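Local coordinates for protein benzoate 1,2-dioxygenase beta subunit (Burkholderia mallei ATCC 23344, PDB 3E99) that probably serves as the structural, non-catalytic partner of the iron-bearing alpha subunit in an oxygenase that dihydroxylates benzoate, at residues S18-L21 with D27-L30; Q11-R16 with Y132-S137. One frame throughout, in Å; residues are numbered along the deposited sequence. Where two conformers were deposited one is given.

Interaction 1: S18-L21 with D27-L30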
ATOM      1  N   SER A  18     -13.568   3.505   1.529  1.00 21.57           N
ATOM      2  CA  SER A  18     -12.522   4.492   1.812  1.00 22.66           C
ATOM      3  C   SER A  18     -12.486   5.623   0.771  1.00 20.44           C
ATOM      4  O   SER A  18     -12.231   6.779   1.133  1.00 22.01           O
ATOM      5  CB  SER A  18     -11.146   3.803   2.009  1.00 24.67           C
ATOM      6  OG  SER A  18     -10.800   3.049   0.885  1.00 25.19           O
ATOM      7  N   ARG A  19     -12.774   5.322  -0.498  1.00 22.83           N
ATOM      8  CA  ARG A  19     -12.909   6.350  -1.523  1.00 22.54           C
ATOM      9  C   ARG A  19     -14.008   7.357  -1.189  1.00 24.76           C
ATOM     10  O   ARG A  19     -13.862   8.576  -1.431  1.00 23.67           O
ATOM     11  CB  ARG A  19     -13.183   5.749  -2.920  1.00 24.71           C
ATOM     12  CG  ARG A  19     -13.498   6.791  -3.992  1.00 25.22           C
ATOM     13  CD  ARG A  19     -13.432   6.212  -5.364  1.00 27.79           C
ATOM     14  NE  ARG A  19     -14.147   4.963  -5.486  1.00 23.03           N
ATOM     15  CZ  ARG A  19     -15.464   4.835  -5.592  1.00 30.55           C
ATOM     16  NH1 ARG A  19     -16.252   5.885  -5.581  1.00 28.03           N
ATOM     17  NH2 ARG A  19     -15.995   3.641  -5.762  1.00 30.19           N
ATOM     18  N   LEU A  20     -15.123   6.873  -0.642  1.00 23.91           N
ATOM     19  CA  LEU A  20     -16.219   7.789  -0.331  1.00 23.39           C
ATOM     20  C   LEU A  20     -15.798   8.836   0.734  1.00 22.49           C
ATOM     21  O   LEU A  20     -16.238   9.989   0.674  1.00 25.91           O
ATOM     22  CB  LEU A  20     -17.487   7.017   0.054  1.00 26.84           C
ATOM     23  CG  LEU A  20     -18.013   6.158  -1.107  1.00 26.00           C
ATOM     24  CD1 LEU A  20     -19.163   5.279  -0.638  1.00 19.72           C
ATOM     25  CD2 LEU A  20     -18.402   6.974  -2.345  1.00 29.68           C
ATOM     26  N   LEU A  21     -14.907   8.469   1.646  1.00 20.54           N
ATOM     27  CA  LEU A  21     -14.330   9.416   2.601  1.00 20.26           C
ATOM     28  C   LEU A  21     -13.364  10.360   1.922  1.00 21.74           C
ATOM     29  O   LEU A  21     -13.380  11.563   2.152  1.00 24.28           O
ATOM     30  CB  LEU A  21     -13.573   8.692   3.742  1.00 21.36           C
ATOM     31  CG  LEU A  21     -14.382   7.906   4.735  1.00 24.66           C
ATOM     32  CD1 LEU A  21     -13.471   7.012   5.597  1.00 23.06           C
ATOM     33  CD2 LEU A  21     -15.206   8.890   5.575  1.00 23.26           C
ATOM     34  N   ASP A  27     -22.882  11.029   2.608  1.00 24.17           N
ATOM     35  CA  ASP A  27     -24.100  10.214   2.614  1.00 23.63           C
ATOM     36  C   ASP A  27     -23.900   8.842   1.990  1.00 23.03           C
ATOM     37  O   ASP A  27     -24.374   7.850   2.513  1.00 23.40           O
ATOM     38  CB  ASP A  27     -25.264  10.942   1.922  1.00 26.03           C
ATOM     39  CG  ASP A  27     -25.641  12.221   2.618  1.00 29.60           C
ATOM     40  OD1 ASP A  27     -25.234  12.413   3.785  1.00 26.65           O
ATOM     41  OD2 ASP A  27     -26.359  13.025   1.997  1.00 30.90           O
ATOM     42  N   ALA A  28     -23.220   8.782   0.863  1.00 24.00           N
ATOM     43  CA  ALA A  28     -22.871   7.489   0.233  1.00 22.23           C
ATOM     44  C   ALA A  28     -22.000   6.616   1.161  1.00 20.50           C
ATOM     45  O   ALA A  28     -22.185   5.384   1.264  1.00 21.72           O
ATOM     46  CB  ALA A  28     -22.167   7.737  -1.113  1.00 25.32           C
ATOM     47  N   TRP A  29     -21.057   7.257   1.829  1.00 22.19           N
ATOM     48  CA  TRP A  29     -20.212   6.611   2.823  1.00 23.94           C
ATOM     49  C   TRP A  29     -21.039   5.982   3.957  1.00 26.88           C
ATOM     50  O   TRP A  29     -20.808   4.846   4.326  1.00 23.64           O
ATOM     51  CB  TRP A  29     -19.186   7.575   3.400  1.00 21.72           C
ATOM     52  CG  TRP A  29     -18.312   6.909   4.461  1.00 24.12           C
ATOM     53  CD1 TRP A  29     -17.306   5.993   4.272  1.00 24.03           C
ATOM     54  CD2 TRP A  29     -18.439   7.083   5.874  1.00 24.65           C
ATOM     55  NE1 TRP A  29     -16.777   5.614   5.481  1.00 22.69           N
ATOM     56  CE2 TRP A  29     -17.469   6.258   6.486  1.00 25.12           C
ATOM     57  CE3 TRP A  29     -19.261   7.882   6.679  1.00 27.35           C
ATOM     58  CZ2 TRP A  29     -17.285   6.213   7.865  1.00 30.06           C
ATOM     59  CZ3 TRP A  29     -19.120   7.814   8.080  1.00 24.25           C
ATOM     60  CH2 TRP A  29     -18.124   6.951   8.659  1.00 28.09           C
ATOM     61  N   LEU A  30     -21.962   6.745   4.533  1.00 23.97           N
ATOM     62  CA  LEU A  30     -22.810   6.235   5.593  1.00 23.31           C
ATOM     63  C   LEU A  30     -23.563   5.038   5.121  1.00 22.10           C
ATOM     64  O   LEU A  30     -23.821   4.151   5.915  1.00 23.24           O
ATOM     65  CB  LEU A  30     -23.801   7.304   6.105  1.00 21.92           C
ATOM     66  CG  LEU A  30     -23.168   8.373   6.993  1.00 19.43           C
ATOM     67  CD1 LEU A  30     -24.026   9.669   7.066  1.00 21.35           C
ATOM     68  CD2 LEU A  30     -22.789   7.830   8.378  1.00 23.04           C
TER

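Interaction 2: Q11-R16 with Y132-S137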
ATOM      1  N   GLN A  11     -12.164  -6.609  -1.096  1.00 22.93           N
ATOM      2  CA  GLN A  11     -11.250  -5.513  -1.401  1.00 25.60           C
ATOM      3  C   GLN A  11     -11.959  -4.400  -2.193  1.00 22.73           C
ATOM      4  O   GLN A  11     -11.806  -3.205  -1.903  1.00 26.10           O
ATOM      5  CB  GLN A  11      -9.993  -6.054  -2.125  1.00 22.10           C
ATOM      6  CG  GLN A  11      -9.055  -6.807  -1.179  1.00 23.98           C
ATOM      7  CD  GLN A  11      -7.885  -7.485  -1.871  1.00 28.62           C
ATOM      8  OE1 GLN A  11      -8.047  -8.125  -2.898  1.00 27.94           O
ATOM      9  NE2 GLN A  11      -6.708  -7.369  -1.289  1.00 29.10           N
ATOM     10  N   ALA A  12     -12.808  -4.787  -3.132  1.00 23.36           N
ATOM     11  CA  ALA A  12     -13.518  -3.819  -3.948  1.00 21.56           C
ATOM     12  C   ALA A  12     -14.356  -2.937  -3.048  1.00 24.63           C
ATOM     13  O   ALA A  12     -14.387  -1.708  -3.194  1.00 23.11           O
ATOM     14  CB  ALA A  12     -14.386  -4.525  -5.016  1.00 21.73           C
ATOM     15  N   PHE A  13     -15.025  -3.566  -2.087  1.00 25.38           N
ATOM     16  CA  PHE A  13     -15.817  -2.853  -1.118  1.00 21.33           C
ATOM     17  C   PHE A  13     -15.014  -1.940  -0.204  1.00 21.63           C
ATOM     18  O   PHE A  13     -15.399  -0.761   0.023  1.00 19.78           O
ATOM     19  CB  PHE A  13     -16.592  -3.803  -0.259  1.00 25.43           C
ATOM     20  CG  PHE A  13     -17.375  -3.113   0.796  1.00 24.21           C
ATOM     21  CD1 PHE A  13     -18.436  -2.301   0.449  1.00 25.99           C
ATOM     22  CD2 PHE A  13     -17.017  -3.229   2.136  1.00 26.40           C
ATOM     23  CE1 PHE A  13     -19.144  -1.651   1.412  1.00 26.73           C
ATOM     24  CE2 PHE A  13     -17.714  -2.564   3.092  1.00 25.53           C
ATOM     25  CZ  PHE A  13     -18.765  -1.762   2.737  1.00 23.93           C
ATOM     26  N   LEU A  14     -13.903  -2.456   0.319  1.00 24.71           N
ATOM     27  CA  LEU A  14     -13.008  -1.659   1.140  1.00 23.62           C
ATOM     28  C   LEU A  14     -12.478  -0.426   0.368  1.00 24.01           C
ATOM     29  O   LEU A  14     -12.338   0.656   0.944  1.00 23.33           O
ATOM     30  CB  LEU A  14     -11.830  -2.487   1.698  1.00 24.88           C
ATOM     31  CG  LEU A  14     -12.080  -3.669   2.654  1.00 24.33           C
ATOM     32  CD1 LEU A  14     -10.777  -4.413   3.027  1.00 26.30           C
ATOM     33  CD2 LEU A  14     -12.834  -3.142   3.908  1.00 22.56           C
ATOM     34  N   TYR A  15     -12.158  -0.602  -0.917  1.00 24.80           N
ATOM     35  CA  TYR A  15     -11.639   0.492  -1.697  1.00 23.73           C
ATOM     36  C   TYR A  15     -12.741   1.533  -1.890  1.00 21.65           C
ATOM     37  O   TYR A  15     -12.483   2.704  -1.801  1.00 24.03           O
ATOM     38  CB  TYR A  15     -11.084   0.034  -3.049  1.00 23.14           C
ATOM     39  CG  TYR A  15      -9.962  -1.015  -2.946  1.00 21.49           C
ATOM     40  CD1 TYR A  15      -9.271  -1.248  -1.747  1.00 20.61           C
ATOM     41  CD2 TYR A  15      -9.639  -1.787  -4.028  1.00 24.15           C
ATOM     42  CE1 TYR A  15      -8.254  -2.178  -1.657  1.00 26.40           C
ATOM     43  CE2 TYR A  15      -8.639  -2.748  -3.960  1.00 21.82           C
ATOM     44  CZ  TYR A  15      -7.952  -2.945  -2.768  1.00 22.14           C
ATOM     45  OH  TYR A  15      -6.980  -3.911  -2.746  1.00 26.50           O
ATOM     46  N   ARG A  16     -13.968   1.088  -2.175  1.00 21.03           N
ATOM     47  CA  ARG A  16     -15.076   2.008  -2.368  0.50 22.18           C
ATOM     48  C   ARG A  16     -15.379   2.777  -1.085  1.00 21.96           C
ATOM     49  O   ARG A  16     -15.499   3.997  -1.107  1.00 24.59           O
ATOM     50  CB  ARG A  16     -16.342   1.255  -2.813  0.50 22.65           C
ATOM     51  CG  ARG A  16     -17.543   2.163  -2.903  0.50 23.07           C
ATOM     52  CD  ARG A  16     -18.669   1.641  -3.790  0.50 25.33           C
ATOM     53  NE  ARG A  16     -19.624   2.738  -3.936  0.50 28.97           N
ATOM     54  CZ  ARG A  16     -20.684   2.939  -3.168  0.50 23.85           C
ATOM     55  NH1 ARG A  16     -21.027   2.073  -2.216  0.50 30.17           N
ATOM     56  NH2 ARG A  16     -21.427   4.003  -3.385  0.50 20.09           N
ATOM     57  N   TYR A 132     -12.944  -5.572  10.061  1.00 24.83           N
ATOM     58  CA  TYR A 132     -14.309  -5.334   9.614  1.00 25.40           C
ATOM     59  C   TYR A 132     -15.100  -6.656   9.593  1.00 24.77           C
ATOM     60  O   TYR A 132     -14.582  -7.670   9.153  1.00 22.81           O
ATOM     61  CB  TYR A 132     -14.319  -4.777   8.199  1.00 25.68           C
ATOM     62  CG  TYR A 132     -14.087  -3.301   7.984  1.00 23.32           C
ATOM     63  CD1 TYR A 132     -13.255  -2.555   8.807  1.00 28.53           C
ATOM     64  CD2 TYR A 132     -14.570  -2.697   6.806  1.00 23.77           C
ATOM     65  CE1 TYR A 132     -13.021  -1.207   8.540  1.00 25.31           C
ATOM     66  CE2 TYR A 132     -14.292  -1.378   6.501  1.00 23.54           C
ATOM     67  CZ  TYR A 132     -13.546  -0.629   7.370  1.00 21.64           C
ATOM     68  OH  TYR A 132     -13.302   0.693   7.060  1.00 24.10           O
ATOM     69  N   ALA A 133     -16.349  -6.625  10.058  1.00 24.25           N
ATOM     70  CA  ALA A 133     -17.358  -7.632   9.700  1.00 23.65           C
ATOM     71  C   ALA A 133     -18.330  -6.972   8.743  1.00 21.37           C
ATOM     72  O   ALA A 133     -18.892  -5.911   9.061  1.00 23.01           O
ATOM     73  CB  ALA A 133     -18.102  -8.130  10.938  1.00 24.05           C
ATOM     74  N   ILE A 134     -18.534  -7.596   7.590  1.00 23.45           N
ATOM     75  CA  ILE A 134     -19.306  -7.006   6.511  1.00 25.72           C
ATOM     76  C   ILE A 134     -20.383  -7.993   6.071  1.00 28.28           C
ATOM     77  O   ILE A 134     -20.068  -9.130   5.733  1.00 26.96           O
ATOM     78  CB  ILE A 134     -18.426  -6.695   5.287  1.00 25.28           C
ATOM     79  CG1 ILE A 134     -17.228  -5.828   5.650  1.00 21.91           C
ATOM     80  CG2 ILE A 134     -19.256  -6.023   4.209  1.00 20.29           C
ATOM     81  CD1 ILE A 134     -16.073  -5.955   4.674  1.00 28.41           C
ATOM     82  N   ASP A 135     -21.627  -7.524   6.044  1.00 26.13           N
ATOM     83  CA  ASP A 135     -22.785  -8.301   5.621  1.00 24.60           C
ATOM     84  C   ASP A 135     -23.009  -8.171   4.120  1.00 26.62           C
ATOM     85  O   ASP A 135     -23.297  -7.068   3.594  1.00 25.55           O
ATOM     86  CB  ASP A 135     -24.018  -7.800   6.380  1.00 27.12           C
ATOM     87  CG  ASP A 135     -25.297  -8.549   6.014  1.00 29.62           C
ATOM     88  OD1 ASP A 135     -25.265  -9.569   5.281  1.00 27.01           O
ATOM     89  OD2 ASP A 135     -26.340  -8.091   6.479  1.00 26.89           O
ATOM     90  N   PHE A 136     -22.807  -9.272   3.403  1.00 24.28           N
ATOM     91  CA  PHE A 136     -23.023  -9.281   1.963  1.00 26.49           C
ATOM     92  C   PHE A 136     -24.376  -9.858   1.532  1.00 27.87           C
ATOM     93  O   PHE A 136     -24.586 -10.132   0.349  1.00 30.00           O
ATOM     94  CB  PHE A 136     -21.902 -10.037   1.254  1.00 28.36           C
ATOM     95  CG  PHE A 136     -20.585  -9.292   1.201  1.00 27.06           C
ATOM     96  CD1 PHE A 136     -19.677  -9.364   2.256  1.00 27.83           C
ATOM     97  CD2 PHE A 136     -20.246  -8.539   0.084  1.00 29.77           C
ATOM     98  CE1 PHE A 136     -18.469  -8.712   2.198  1.00 32.02           C
ATOM     99  CE2 PHE A 136     -19.008  -7.891   0.023  1.00 29.36           C
ATOM    100  CZ  PHE A 136     -18.146  -7.965   1.083  1.00 25.55           C
ATOM    101  N   SER A 137     -25.311 -10.000   2.458  1.00 30.55           N
ATOM    102  CA  SER A 137     -26.610 -10.601   2.136  1.00 28.69           C
ATOM    103  C   SER A 137     -27.508  -9.722   1.228  1.00 31.24           C
ATOM    104  O   SER A 137     -28.258 -10.249   0.406  1.00 31.73           O
ATOM    105  CB  SER A 137     -27.346 -10.956   3.418  1.00 28.82           C
ATOM    106  OG  SER A 137     -27.619  -9.801   4.169  1.00 26.28           O
TER

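Interaction 1: S18-L21 with D27-L30
Trp29 NE1 donates to Glu17 OE2, just ahead of the segment 18-21, while Leu21 CG packs against the same nitrogen at 3.4 Å. That hydrogen bond gives the indole N-H of this buried residue a partner and probably helps set how the ring is turned. With the indole set this way, Leu21 lies over one face. Its CD2 methyl stands 3.5 Å from the centroid of the five-membered ring and only 7° off the normal, a CH-pi contact; CD1 of the same leucine stays near the nitrogen, 3.6 Å from Trp29 NE1. Trp29 has its CG anti to the backbone N (chi1 179°), which carries the indole across to Leu21.

Leu20 meets the edge of the ring. Its CB sits near the indole plane and meets Trp29 CB at 3.8 Å, close to where the two backbones come nearest, with the CA atoms of Leu20 and Trp29 5.2 Å apart. Leu20 CD1 touches Ala28 O at 3.6 Å and Ala28 CB at 3.9 Å.

The contact joins two consecutive helices, 7-22 and 26-30, linked by a short loop and packed by apolar side chains. Trp29 and Leu30 also pack on Leu69 and Val73 of helix 66-82, and the Trp29 ring also meets that of Tyr33. Leu21 and Ser18 reach His92 of strand 89-103, so the pair is wedged between the long helix 66-82 and the sheet.

Interaction 2: Q11-R16 with Y132-S137
Leu14 drives one methyl unusually close to an aromatic ring: CD2 lies 3.4 Å from Tyr132 CD2 and 3.5 Å from Tyr132 CE2, approaching that side of the phenol obliquely. The setting is the helix-on-sheet packing of the NTF2-like fold, in which helix 7-22 lies across a curved sheet. Here helix 11-16 passes over strand 132-135 at 106° between their N-to-C directions, and the axes come within 11.3 Å, so long side chains have to span the gap.

Two residues on each segment do this. Tyr132 and Ile134, two apart on the strand, both point at the helix and meet the consecutive residues Leu14 and Phe13. Phe13 has CG anti to its own backbone nitrogen (chi1 177°), which brings the ring to Ile134; CD2 of the phenyl touches Ile134 CD1 at 3.8 Å, and Phe13 CE2 touches Ile134 CG2 at 3.9 Å. The CD2-CE2 bond of the phenyl thus meets both branches of the isoleucine, CD1 and CG2, obliquely. Ile143 of the next strand packs on Phe13 and on Tyr132, and Phe111, from the strand on the other side, meets Tyr132 edge-to-face. The phenol oxygen is not left to this apolar layer: Tyr132 OH bonds to Glu17 and to Lys146.

Beyond Ile134 the strand ends in an Asx turn. Asp135 OD1 takes both the backbone N of Ser137, at 2.9 Å, and Ser137 OG, at 2.6 Å, the two donors arriving from the same face of the carboxylate.

In the fold
Helix 7-22 carries both contacts: its middle, 11-16, lies on the sheet in interaction 2, and about one turn near its end, 18-21, packs on the short helix 26-30 in interaction 1. The centres are about 12 Å apart, and Glu17 fills the single position between the two helical segments. One oxygen of its carboxylate serves each contact, and the atoms they hold, Tyr132 OH and Trp29 NE1, stand 6.2 Å apart. The neighbouring residues of the helix face another copy of the protein: Arg19 makes a salt bridge to Glu98 of the second subunit, and Tyr15 packs on its Val97. Core and subunit interface therefore share one helix.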